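Lin2111 protein (Listeria innocua, PDB 3EDP) probably acts as a DNA-binding transcription regulator of the GntR family, pairing a winged helix-turn-helix domain with a UTRA domain that may sense a small effector. Local coordinates at residues 99-104 against 158-163; 139-145 against 218-224; 171-175 against 209-215; 18-22 against 57-63. All blocks are in the same frame, centred on the assembly; numbering follows the deposited sequence.

Contact 1: residues 99-104 against 158-163; sequences KDIKDF and FQIINI
In the UTRA domain, K99 and F104 of strand 99-108 hold the loop that leads into helix 163-167. This strand lies at one edge of the antiparallel sheet within the chain. The K99 side chain leaves with CG beside the backbone N (chi1 -57°) and then runs straight, which carries its amine to the loop backbone. There NZ binds two consecutive carbonyls. I160 O accepts at 2.7 Å from NZ, with the amine in the carbonyl plane. I161 O is 3.2 Å from NZ, and here the amine sits well above the carbonyl plane, so the second bond looks the poorer of the two. The amine thus fixes the chain just before N162, the N-cap residue of the helix.

I160 fills the middle of the contact. Its CD1 meets I101 CG1 at 3.8 Å and K99 CB at 3.9 Å. Helix 79-86 closes this region through M85, which touches I101, F104 and F158. Further along the strand, K102 and D103 both face K129 of strand 124-134 and form a classic beta bulge. Beyond the bulge, F104 and F158 make an edge-to-face pair, with ring centroids 5.0 Å apart and planes at 56°. F104 CZ comes down over one face of F158, near the rim, and lies 3.6 Å from F158 CD2.

Contact 2: residues 139-145 against 218-224; sequences TLDRLIL and AIQYHYE
D141 grips both Q220 and H222 across a pair of antiparallel strands in the middle of the UTRA sheet. D141 CB lies 4.1 Å from the carbonyl oxygen Y221 O. CG stands beside the backbone N (chi1 -82°), which turns the carboxylate toward the partner strand. OD1 takes a short but poorly aligned, weak bond from Q220 NE2 at 2.6 Å. OD2 takes a straighter one from H222 ND1 at 2.7 Å. The imidazole meets OD2 on its syn side and donates in its own ring plane, although it lies 33° out of the carboxylate plane. At the far end of the ring, H222 NE2 donates to E224 OE2 at 2.7 Å. With a carboxylate at each nitrogen, the imidazole may well be protonated. T139 CB rests 3.6 Å from H222 CE1.

The backbones bond in pairs at L140–Y223, R142–Y221 and I144–I219. These six residues point to the sheet face away from D141. There L140 O lies at the edge of the Y223 ring, 3.5 Å from Y223 CD2. R142 NH1 passes Y221 CD2 at 3.8 Å, while NH2 forms a salt bridge with E189. A glycerol, probably from the crystallisation liquor, lies about 5 Å from the R142 side chain.

Strands 124-134 and 201-211 flank the pair. Helix 110-117 packs on I219 and Y221, and helix 188-194 packs on L140 and Y223.

Contact 3: residues 171-175 against 209-215; sequences KYKLF and FYAENDM
Y210 O accepts a hydrogen bond from F175 N at 2.8 Å, in the carbonyl plane and with an N-H...O angle of 156°. The bond ties the loop before strand 176-185 to the end of strand 201-211. Nearby, K173 O meets A211 CA at 3.4 Å in a CA-H...O contact. A water also donates to K173 O and accepts from E212 N, so it bridges the two backbones.

Two rings pack on the flanks of the hairpin turn, on E212 and M215. Selenomethionine M215 sets its SE over the centre of the Y172 ring, 3.5 Å from the centroid, as a Met-aromatic contact. K171 CG lies over the opposite face of that ring. The methyl M215 CE reaches on to Y172 OH at 3.5 Å. On F175, E212 CG sits over the centre of the ring at 3.6 Å from the centroid, a CH-pi contact. F175 holds CG anti to its N (chi1 172°), which lays the ring across E212. The CB of L174 points away from the hairpin, but its end returns and CD1 meets the edge of the F209 ring.

The hairpin joins strands 201-211 and 215-225. I164 of helix 163-167 packs on L174, and V167 packs on F209. F175 also packs on E165 of the second subunit.

Contact 4: residues 18-22 against 57-63; sequences IKDSI and LVEEGLV
The E60 carboxylate is the flat group that meets the partner helix. The K19 and E60 side chains cross at about a right angle, and K19 NZ stands 3.4 Å from E60 OE2 in a salt bridge whose hydrogen bond is weak. E60 OE1 is just as near to NZ and also lies 3.4 Å from the methylene K19 CE. The pair closes the outer side of a helix-helix contact in the GntR-type winged helix-turn-helix domain. Here helix 10-23 packs on the end of helix 47-59, on L62 and on V63, where the first strand of the wing, hairpin 63-66/70-73, begins.

The K19 chain serves two purposes. Its CG lies on L62 CD1 at 3.7 Å, and a bend at chi3 (-46°) then swings the amine to E60. The helix ends in a Schellman motif. G61 has positive phi, and the bonds G61 N to V58 O and L62 N to L57 O turn the chain back. This turn brings L62 against K19.

The buried side is apolar. I18 also touches M33 and Y43, while I22 CD1 reaches V63 CG1 at 3.7 Å, the two side chains crossing at about a right angle. L57 CD1 presses tightly on I18 CG2, at 3.4 Å.

In the fold
Contacts 1, 2 and 3 belong to the UTRA domain and reach one sheet, while contact 4 lies in the DNA-binding domain, its centre about 27 Å from that of contact 2. Contact 2 is the buried one: it joins two inner strands through backbone bonds and a buried carboxylate. Contacts 1 and 3 are partly buried and each secures a loop near an edge strand, the first by a lysine on carbonyls, the second by rings over a hairpin. I163 and F158 of contact 1 pack on contact 2, and A218 links contact 2 to F209 of contact 3. Contact 4, also partly buried, instead packs a helix on another's end and the wing's start, with an outer salt bridge.

Contact 1: residues 99-104 against 158-163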
# COMPACT_ATOMS: atom_id res chain seq x y z
N LYS A 99 -5.30 3.14 17.76
CA LYS A 99 -6.12 2.10 17.15
C LYS A 99 -6.86 1.28 18.21
O LYS A 99 -6.26 0.84 19.19
CB LYS A 99 -5.27 1.20 16.25
CG LYS A 99 -4.55 1.99 15.16
CD LYS A 99 -3.89 1.09 14.14
CE LYS A 99 -3.26 1.92 13.03
NZ LYS A 99 -2.49 1.10 12.06
N ASP A 100 -8.15 1.10 18.00
CA ASP A 100 -9.02 0.43 18.96
C ASP A 100 -9.63 -0.83 18.34
O ASP A 100 -10.48 -0.75 17.45
CB ASP A 100 -10.13 1.39 19.40
CG ASP A 100 -11.07 0.77 20.42
OD1 ASP A 100 -10.64 -0.11 21.19
OD2 ASP A 100 -12.26 1.19 20.47
N ILE A 101 -9.19 -1.99 18.82
CA ILE A 101 -9.66 -3.27 18.27
C ILE A 101 -11.10 -3.57 18.70
O ILE A 101 -11.44 -3.53 19.87
CB ILE A 101 -8.74 -4.44 18.67
CG1 ILE A 101 -7.30 -4.14 18.26
CG2 ILE A 101 -9.20 -5.73 18.01
CD1 ILE A 101 -6.38 -5.32 18.45
N LYS A 102 -11.94 -3.88 17.72
CA LYS A 102 -13.34 -4.17 17.98
C LYS A 102 -13.60 -5.67 17.96
O LYS A 102 -14.46 -6.17 18.67
CB LYS A 102 -14.23 -3.50 16.93
CG LYS A 102 -13.96 -2.02 16.70
CD LYS A 102 -14.74 -1.14 17.66
CE LYS A 102 -13.96 -0.87 18.93
NZ LYS A 102 -14.60 0.21 19.73
N ASP A 103 -12.87 -6.37 17.10
CA ASP A 103 -13.13 -7.77 16.82
C ASP A 103 -11.84 -8.45 16.38
O ASP A 103 -11.06 -7.89 15.60
CB ASP A 103 -14.15 -7.90 15.70
CG ASP A 103 -15.55 -8.10 16.20
OD1 ASP A 103 -15.73 -8.87 17.17
OD2 ASP A 103 -16.48 -7.48 15.63
N PHE A 104 -11.63 -9.67 16.87
CA PHE A 104 -10.53 -10.51 16.42
C PHE A 104 -10.96 -11.96 16.59
O PHE A 104 -11.09 -12.45 17.71
CB PHE A 104 -9.26 -10.19 17.23
CG PHE A 104 -8.06 -11.00 16.83
CD1 PHE A 104 -7.91 -11.50 15.55
CD2 PHE A 104 -7.04 -11.24 17.75
CE1 PHE A 104 -6.79 -12.23 15.18
CE2 PHE A 104 -5.92 -11.99 17.40
CZ PHE A 104 -5.79 -12.48 16.11
N PHE A 158 -0.17 -10.23 16.46
CA PHE A 158 -0.99 -9.48 15.51
C PHE A 158 -0.97 -7.99 15.83
O PHE A 158 -2.01 -7.36 16.09
CB PHE A 158 -2.42 -10.03 15.46
CG PHE A 158 -2.51 -11.40 14.84
CD1 PHE A 158 -2.82 -11.55 13.50
CD2 PHE A 158 -2.25 -12.53 15.60
CE1 PHE A 158 -2.89 -12.81 12.93
CE2 PHE A 158 -2.32 -13.79 15.04
CZ PHE A 158 -2.64 -13.93 13.70
N GLN A 159 0.23 -7.42 15.84
CA GLN A 159 0.39 -5.99 16.07
C GLN A 159 -0.17 -5.23 14.89
O GLN A 159 0.13 -5.55 13.74
CB GLN A 159 1.87 -5.64 16.29
CG GLN A 159 2.51 -6.47 17.40
CD GLN A 159 3.93 -6.01 17.74
OE1 GLN A 159 4.63 -5.43 16.91
NE2 GLN A 159 4.35 -6.27 18.97
N ILE A 160 -1.01 -4.24 15.16
CA ILE A 160 -1.64 -3.49 14.07
C ILE A 160 -1.17 -2.04 13.96
O ILE A 160 -1.84 -1.22 13.34
CB ILE A 160 -3.18 -3.52 14.15
CG1 ILE A 160 -3.66 -2.87 15.45
CG2 ILE A 160 -3.69 -4.95 14.01
CD1 ILE A 160 -5.16 -2.66 15.51
N ILE A 161 -0.03 -1.73 14.56
CA ILE A 161 0.58 -0.41 14.45
C ILE A 161 0.94 -0.15 12.98
O ILE A 161 0.67 0.92 12.44
CB ILE A 161 1.86 -0.31 15.30
CG1 ILE A 161 1.54 -0.52 16.78
CG2 ILE A 161 2.57 1.02 15.07
CD1 ILE A 161 0.41 0.38 17.29
N ASN A 162 1.53 -1.15 12.33
CA ASN A 162 1.96 -1.05 10.94
C ASN A 162 1.44 -2.24 10.15
O ASN A 162 1.92 -3.37 10.30
CB ASN A 162 3.49 -0.98 10.88
CG ASN A 162 4.02 -0.74 9.46
OD1 ASN A 162 5.21 -0.44 9.27
ND2 ASN A 162 3.16 -0.87 8.46
N ILE A 163 0.45 -1.99 9.29
CA ILE A 163 -0.23 -3.06 8.57
C ILE A 163 0.69 -3.80 7.61
O ILE A 163 0.57 -5.01 7.42
CB ILE A 163 -1.46 -2.53 7.80
CG1 ILE A 163 -2.39 -1.75 8.74
CG2 ILE A 163 -2.22 -3.69 7.15
CD1 ILE A 163 -2.87 -2.57 9.94

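Contact 2: residues 139-145 against 218-224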
# COMPACT_ATOMS: atom_id res chain seq x y z
N THR A 139 -12.42 6.23 11.36
CA THR A 139 -12.28 5.31 10.25
C THR A 139 -12.40 3.88 10.75
O THR A 139 -12.21 3.60 11.93
CB THR A 139 -10.94 5.49 9.53
OG1 THR A 139 -9.88 5.14 10.43
CG2 THR A 139 -10.77 6.94 9.05
N LEU A 140 -12.70 2.97 9.83
CA LEU A 140 -12.90 1.58 10.19
C LEU A 140 -12.07 0.70 9.26
O LEU A 140 -12.11 0.87 8.04
CB LEU A 140 -14.38 1.22 10.09
CG LEU A 140 -14.73 -0.26 10.22
CD1 LEU A 140 -14.53 -0.70 11.66
CD2 LEU A 140 -16.18 -0.49 9.81
N ASP A 141 -11.31 -0.22 9.84
CA ASP A 141 -10.52 -1.14 9.05
C ASP A 141 -10.92 -2.57 9.32
O ASP A 141 -11.20 -2.95 10.45
CB ASP A 141 -9.02 -0.97 9.33
CG ASP A 141 -8.42 0.18 8.55
OD1 ASP A 141 -7.64 -0.09 7.61
OD2 ASP A 141 -8.73 1.34 8.87
N ARG A 142 -10.97 -3.37 8.25
CA ARG A 142 -11.15 -4.80 8.40
C ARG A 142 -10.04 -5.52 7.64
O ARG A 142 -9.77 -5.22 6.47
CB ARG A 142 -12.54 -5.23 7.93
CG ARG A 142 -12.63 -6.68 7.49
CD ARG A 142 -13.87 -7.38 8.06
NE ARG A 142 -15.00 -6.48 8.26
CZ ARG A 142 -15.66 -5.86 7.28
NH1 ARG A 142 -15.30 -6.03 6.01
NH2 ARG A 142 -16.68 -5.06 7.58
N LEU A 143 -9.39 -6.45 8.33
CA LEU A 143 -8.30 -7.25 7.78
C LEU A 143 -8.67 -8.73 7.78
O LEU A 143 -9.25 -9.24 8.75
CB LEU A 143 -7.06 -7.11 8.65
CG LEU A 143 -6.02 -6.02 8.42
CD1 LEU A 143 -6.60 -4.65 8.71
CD2 LEU A 143 -4.80 -6.31 9.29
N ILE A 144 -8.32 -9.40 6.70
CA ILE A 144 -8.52 -10.84 6.57
C ILE A 144 -7.18 -11.50 6.27
O ILE A 144 -6.54 -11.18 5.27
CB ILE A 144 -9.53 -11.16 5.46
CG1 ILE A 144 -10.84 -10.38 5.67
CG2 ILE A 144 -9.79 -12.66 5.39
CD1 ILE A 144 -11.66 -10.85 6.87
N LEU A 145 -6.76 -12.42 7.13
CA LEU A 145 -5.50 -13.15 6.98
C LEU A 145 -5.75 -14.65 7.11
O LEU A 145 -6.13 -15.11 8.17
CB LEU A 145 -4.52 -12.74 8.09
CG LEU A 145 -4.15 -11.27 8.30
CD1 LEU A 145 -3.24 -11.12 9.52
CD2 LEU A 145 -3.47 -10.73 7.08
N ALA A 218 -3.22 -11.46 1.90
CA ALA A 218 -4.01 -10.67 2.84
C ALA A 218 -4.97 -9.71 2.14
O ALA A 218 -4.72 -9.27 1.02
CB ALA A 218 -3.10 -9.91 3.80
N ILE A 219 -6.07 -9.40 2.81
CA ILE A 219 -7.02 -8.42 2.30
C ILE A 219 -7.32 -7.40 3.38
O ILE A 219 -7.48 -7.76 4.56
CB ILE A 219 -8.36 -9.07 1.92
CG1 ILE A 219 -8.16 -10.09 0.80
CG2 ILE A 219 -9.35 -8.00 1.49
CD1 ILE A 219 -9.37 -10.95 0.57
N GLN A 220 -7.40 -6.13 2.99
CA GLN A 220 -7.80 -5.06 3.90
C GLN A 220 -8.88 -4.19 3.27
O GLN A 220 -8.82 -3.86 2.09
CB GLN A 220 -6.60 -4.19 4.25
CG GLN A 220 -6.91 -3.05 5.21
CD GLN A 220 -5.64 -2.30 5.61
OE1 GLN A 220 -4.63 -2.39 4.92
NE2 GLN A 220 -5.69 -1.59 6.73
N TYR A 221 -9.87 -3.83 4.08
CA TYR A 221 -10.89 -2.88 3.66
C TYR A 221 -10.81 -1.72 4.63
O TYR A 221 -10.85 -1.91 5.84
CB TYR A 221 -12.29 -3.49 3.70
CG TYR A 221 -12.46 -4.69 2.82
CD1 TYR A 221 -12.49 -4.56 1.43
CD2 TYR A 221 -12.58 -5.97 3.36
CE1 TYR A 221 -12.64 -5.67 0.61
CE2 TYR A 221 -12.74 -7.08 2.55
CZ TYR A 221 -12.77 -6.92 1.18
OH TYR A 221 -12.93 -8.02 0.37
N HIS A 222 -10.66 -0.52 4.08
CA HIS A 222 -10.56 0.68 4.90
C HIS A 222 -11.69 1.63 4.50
O HIS A 222 -11.94 1.84 3.31
CB HIS A 222 -9.20 1.34 4.69
CG HIS A 222 -9.08 2.70 5.31
ND1 HIS A 222 -8.87 2.89 6.66
CD2 HIS A 222 -9.15 3.94 4.77
CE1 HIS A 222 -8.81 4.18 6.92
NE2 HIS A 222 -8.98 4.84 5.79
N TYR A 223 -12.38 2.18 5.49
CA TYR A 223 -13.55 3.02 5.23
C TYR A 223 -13.36 4.40 5.84
O TYR A 223 -12.91 4.52 6.98
CB TYR A 223 -14.81 2.40 5.84
CG TYR A 223 -15.17 1.03 5.32
CD1 TYR A 223 -16.05 0.87 4.26
CD2 TYR A 223 -14.63 -0.12 5.90
CE1 TYR A 223 -16.39 -0.38 3.79
CE2 TYR A 223 -14.95 -1.37 5.43
CZ TYR A 223 -15.83 -1.50 4.38
OH TYR A 223 -16.16 -2.75 3.91
N GLU A 224 -13.72 5.43 5.08
CA GLU A 224 -13.67 6.80 5.57
C GLU A 224 -14.91 7.57 5.13
O GLU A 224 -15.42 7.37 4.03
CB GLU A 224 -12.46 7.55 5.01
CG GLU A 224 -11.12 7.08 5.53
CD GLU A 224 -9.95 7.85 4.91
OE1 GLU A 224 -10.19 8.85 4.20
OE2 GLU A 224 -8.79 7.45 5.14

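Contact 3: residues 171-175 against 209-215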
# COMPACT_ATOMS: atom_id res chain seq x y z
N LYS A 171 3.98 -16.50 6.57
CA LYS A 171 4.76 -17.45 5.78
C LYS A 171 5.48 -16.81 4.59
O LYS A 171 6.63 -17.12 4.31
CB LYS A 171 3.83 -18.57 5.29
CG LYS A 171 4.51 -19.79 4.71
CD LYS A 171 3.48 -20.90 4.49
CE LYS A 171 4.06 -22.05 3.69
NZ LYS A 171 3.01 -23.04 3.33
N TYR A 172 4.79 -15.91 3.88
CA TYR A 172 5.31 -15.34 2.65
C TYR A 172 5.64 -13.86 2.80
O TYR A 172 5.13 -13.18 3.67
CB TYR A 172 4.31 -15.52 1.51
CG TYR A 172 4.05 -16.96 1.16
CD1 TYR A 172 4.89 -17.64 0.30
CD2 TYR A 172 2.96 -17.63 1.70
CE1 TYR A 172 4.65 -18.97 -0.02
CE2 TYR A 172 2.71 -18.96 1.38
CZ TYR A 172 3.56 -19.62 0.52
OH TYR A 172 3.31 -20.94 0.21
N LYS A 173 6.51 -13.38 1.92
CA LYS A 173 6.92 -11.98 1.94
C LYS A 173 5.97 -11.16 1.06
O LYS A 173 5.50 -11.64 0.03
CB LYS A 173 8.38 -11.86 1.47
CG LYS A 173 8.79 -10.51 0.90
CD LYS A 173 8.86 -9.44 1.98
CE LYS A 173 9.10 -8.06 1.37
NZ LYS A 173 8.58 -6.96 2.22
N LEU A 174 5.65 -9.95 1.50
CA LEU A 174 4.84 -9.04 0.70
C LEU A 174 5.63 -8.67 -0.56
O LEU A 174 6.80 -8.33 -0.48
CB LEU A 174 4.50 -7.78 1.49
CG LEU A 174 3.79 -6.70 0.68
CD1 LEU A 174 2.52 -7.25 0.05
CD2 LEU A 174 3.48 -5.50 1.56
N PHE A 175 4.97 -8.71 -1.71
CA PHE A 175 5.63 -8.39 -2.98
C PHE A 175 4.91 -7.30 -3.76
O PHE A 175 5.54 -6.43 -4.36
CB PHE A 175 5.76 -9.64 -3.85
CG PHE A 175 6.25 -9.35 -5.25
CD1 PHE A 175 7.56 -8.96 -5.47
CD2 PHE A 175 5.40 -9.46 -6.33
CE1 PHE A 175 8.01 -8.69 -6.75
CE2 PHE A 175 5.85 -9.20 -7.63
CZ PHE A 175 7.15 -8.81 -7.83
N PHE A 209 -3.10 -7.79 -0.78
CA PHE A 209 -1.65 -7.89 -0.69
C PHE A 209 -1.23 -9.23 -1.29
O PHE A 209 -1.80 -10.28 -0.97
CB PHE A 209 -1.18 -7.80 0.76
CG PHE A 209 -1.49 -6.49 1.44
CD1 PHE A 209 -0.55 -5.47 1.49
CD2 PHE A 209 -2.71 -6.29 2.07
CE1 PHE A 209 -0.83 -4.27 2.14
CE2 PHE A 209 -3.00 -5.09 2.71
CZ PHE A 209 -2.05 -4.08 2.75
N TYR A 210 -0.24 -9.19 -2.18
CA TYR A 210 0.24 -10.39 -2.86
C TYR A 210 1.67 -10.73 -2.48
O TYR A 210 2.50 -9.83 -2.33
CB TYR A 210 0.20 -10.19 -4.38
CG TYR A 210 -1.19 -10.14 -4.97
CD1 TYR A 210 -1.79 -11.29 -5.47
CD2 TYR A 210 -1.90 -8.95 -5.04
CE1 TYR A 210 -3.05 -11.26 -6.02
CE2 TYR A 210 -3.17 -8.91 -5.60
CZ TYR A 210 -3.74 -10.07 -6.08
OH TYR A 210 -4.99 -10.06 -6.64
N ALA A 211 1.94 -12.02 -2.34
CA ALA A 211 3.29 -12.55 -2.42
C ALA A 211 3.62 -12.73 -3.90
O ALA A 211 2.73 -12.65 -4.75
CB ALA A 211 3.39 -13.89 -1.69
N GLU A 212 4.89 -12.97 -4.22
CA GLU A 212 5.31 -13.23 -5.60
C GLU A 212 4.46 -14.31 -6.26
O GLU A 212 3.90 -15.17 -5.59
CB GLU A 212 6.79 -13.61 -5.66
CG GLU A 212 7.71 -12.45 -6.02
CD GLU A 212 9.14 -12.89 -6.22
OE1 GLU A 212 9.84 -13.11 -5.21
OE2 GLU A 212 9.58 -12.99 -7.39
N ASN A 213 4.38 -14.25 -7.59
CA ASN A 213 3.68 -15.26 -8.39
C ASN A 213 2.17 -15.26 -8.18
O ASN A 213 1.53 -16.31 -8.17
CB ASN A 213 4.25 -16.67 -8.14
CG ASN A 213 3.89 -17.65 -9.25
OD1 ASN A 213 3.72 -17.27 -10.41
ND2 ASN A 213 3.78 -18.93 -8.89
N ASP A 214 1.61 -14.07 -8.01
CA ASP A 214 0.17 -13.88 -8.05
C ASP A 214 -0.55 -14.60 -6.90
O ASP A 214 -1.65 -15.10 -7.08
CB ASP A 214 -0.39 -14.36 -9.39
CG ASP A 214 -1.80 -13.89 -9.64
OD1 ASP A 214 -2.15 -12.80 -9.14
OD2 ASP A 214 -2.57 -14.60 -10.32
N MSE A 215 0.08 -14.63 -5.74
CA MSE A 215 -0.52 -15.28 -4.57
C MSE A 215 -0.98 -14.27 -3.52
O MSE A 215 -0.16 -13.68 -2.82
CB MSE A 215 0.46 -16.26 -3.93
CG MSE A 215 -0.10 -16.94 -2.69
SE MSE A 215 1.30 -17.68 -1.58
CE MSE A 215 1.32 -19.48 -2.33
O HOH W 1 6.81 -12.96 -2.00

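Contact 4: residues 18-22 against 57-63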
# COMPACT_ATOMS: atom_id res chain seq x y z
N ILE A 18 -11.69 -28.38 29.39
CA ILE A 18 -11.02 -27.80 28.23
C ILE A 18 -10.99 -26.28 28.34
O ILE A 18 -9.99 -25.63 28.02
CB ILE A 18 -11.68 -28.22 26.91
CG1 ILE A 18 -11.52 -29.73 26.73
CG2 ILE A 18 -11.04 -27.46 25.72
CD1 ILE A 18 -12.55 -30.33 25.82
N LYS A 19 -12.10 -25.71 28.81
CA LYS A 19 -12.19 -24.27 29.03
C LYS A 19 -11.11 -23.83 30.03
O LYS A 19 -10.47 -22.80 29.84
CB LYS A 19 -13.58 -23.92 29.55
CG LYS A 19 -14.06 -22.53 29.18
CD LYS A 19 -15.50 -22.32 29.64
CE LYS A 19 -16.37 -23.51 29.28
NZ LYS A 19 -17.70 -23.45 29.95
N ASP A 20 -10.92 -24.62 31.09
CA ASP A 20 -9.88 -24.33 32.07
C ASP A 20 -8.51 -24.28 31.42
O ASP A 20 -7.73 -23.35 31.67
CB ASP A 20 -9.88 -25.38 33.19
CG ASP A 20 -11.13 -25.34 34.04
OD1 ASP A 20 -11.88 -24.35 33.95
OD2 ASP A 20 -11.37 -26.31 34.79
N SER A 21 -8.22 -25.28 30.60
CA SER A 21 -6.94 -25.34 29.89
C SER A 21 -6.75 -24.11 29.01
O SER A 21 -5.65 -23.56 28.92
CB SER A 21 -6.85 -26.61 29.06
OG SER A 21 -6.90 -27.76 29.89
N ILE A 22 -7.82 -23.70 28.35
CA ILE A 22 -7.78 -22.51 27.50
C ILE A 22 -7.49 -21.27 28.34
O ILE A 22 -6.70 -20.42 27.94
CB ILE A 22 -9.09 -22.33 26.71
CG1 ILE A 22 -9.23 -23.44 25.68
CG2 ILE A 22 -9.13 -20.96 26.04
CD1 ILE A 22 -10.47 -23.35 24.83
N LEU A 57 -18.09 -25.76 23.22
CA LEU A 57 -17.03 -24.76 23.17
C LEU A 57 -17.16 -23.88 21.93
O LEU A 57 -16.95 -22.67 21.99
CB LEU A 57 -15.66 -25.42 23.24
CG LEU A 57 -15.46 -26.22 24.53
CD1 LEU A 57 -14.20 -27.06 24.46
CD2 LEU A 57 -15.44 -25.28 25.72
N VAL A 58 -17.51 -24.49 20.81
CA VAL A 58 -17.71 -23.75 19.57
C VAL A 58 -18.86 -22.75 19.72
O VAL A 58 -18.75 -21.59 19.32
CB VAL A 58 -17.98 -24.69 18.38
CG1 VAL A 58 -18.53 -23.89 17.17
CG2 VAL A 58 -16.72 -25.45 18.01
N GLU A 59 -19.96 -23.22 20.31
CA GLU A 59 -21.14 -22.39 20.53
C GLU A 59 -20.81 -21.20 21.42
O GLU A 59 -21.32 -20.10 21.22
CB GLU A 59 -22.26 -23.23 21.16
CG GLU A 59 -23.47 -22.43 21.60
CD GLU A 59 -24.50 -23.29 22.32
OE1 GLU A 59 -24.31 -24.52 22.39
OE2 GLU A 59 -25.49 -22.72 22.82
N GLU A 60 -19.93 -21.43 22.40
CA GLU A 60 -19.49 -20.38 23.31
C GLU A 60 -18.45 -19.47 22.67
O GLU A 60 -18.03 -18.48 23.28
CB GLU A 60 -18.94 -20.98 24.60
CG GLU A 60 -19.99 -21.44 25.59
CD GLU A 60 -19.40 -22.16 26.80
OE1 GLU A 60 -18.37 -22.85 26.64
OE2 GLU A 60 -19.96 -22.04 27.91
N GLY A 61 -18.04 -19.80 21.45
CA GLY A 61 -17.06 -19.01 20.73
C GLY A 61 -15.64 -19.12 21.28
O GLY A 61 -14.85 -18.20 21.15
N LEU A 62 -15.32 -20.25 21.90
CA LEU A 62 -14.01 -20.45 22.51
C LEU A 62 -13.05 -21.23 21.62
O LEU A 62 -11.84 -21.11 21.75
CB LEU A 62 -14.16 -21.14 23.86
CG LEU A 62 -15.04 -20.34 24.83
CD1 LEU A 62 -15.42 -21.17 26.04
CD2 LEU A 62 -14.33 -19.06 25.24
N VAL A 63 -13.60 -22.05 20.72
CA VAL A 63 -12.79 -22.82 19.80
C VAL A 63 -13.49 -22.91 18.46
O VAL A 63 -14.68 -22.62 18.34
CB VAL A 63 -12.54 -24.29 20.30
CG1 VAL A 63 -12.30 -24.33 21.79
CG2 VAL A 63 -13.69 -25.18 19.93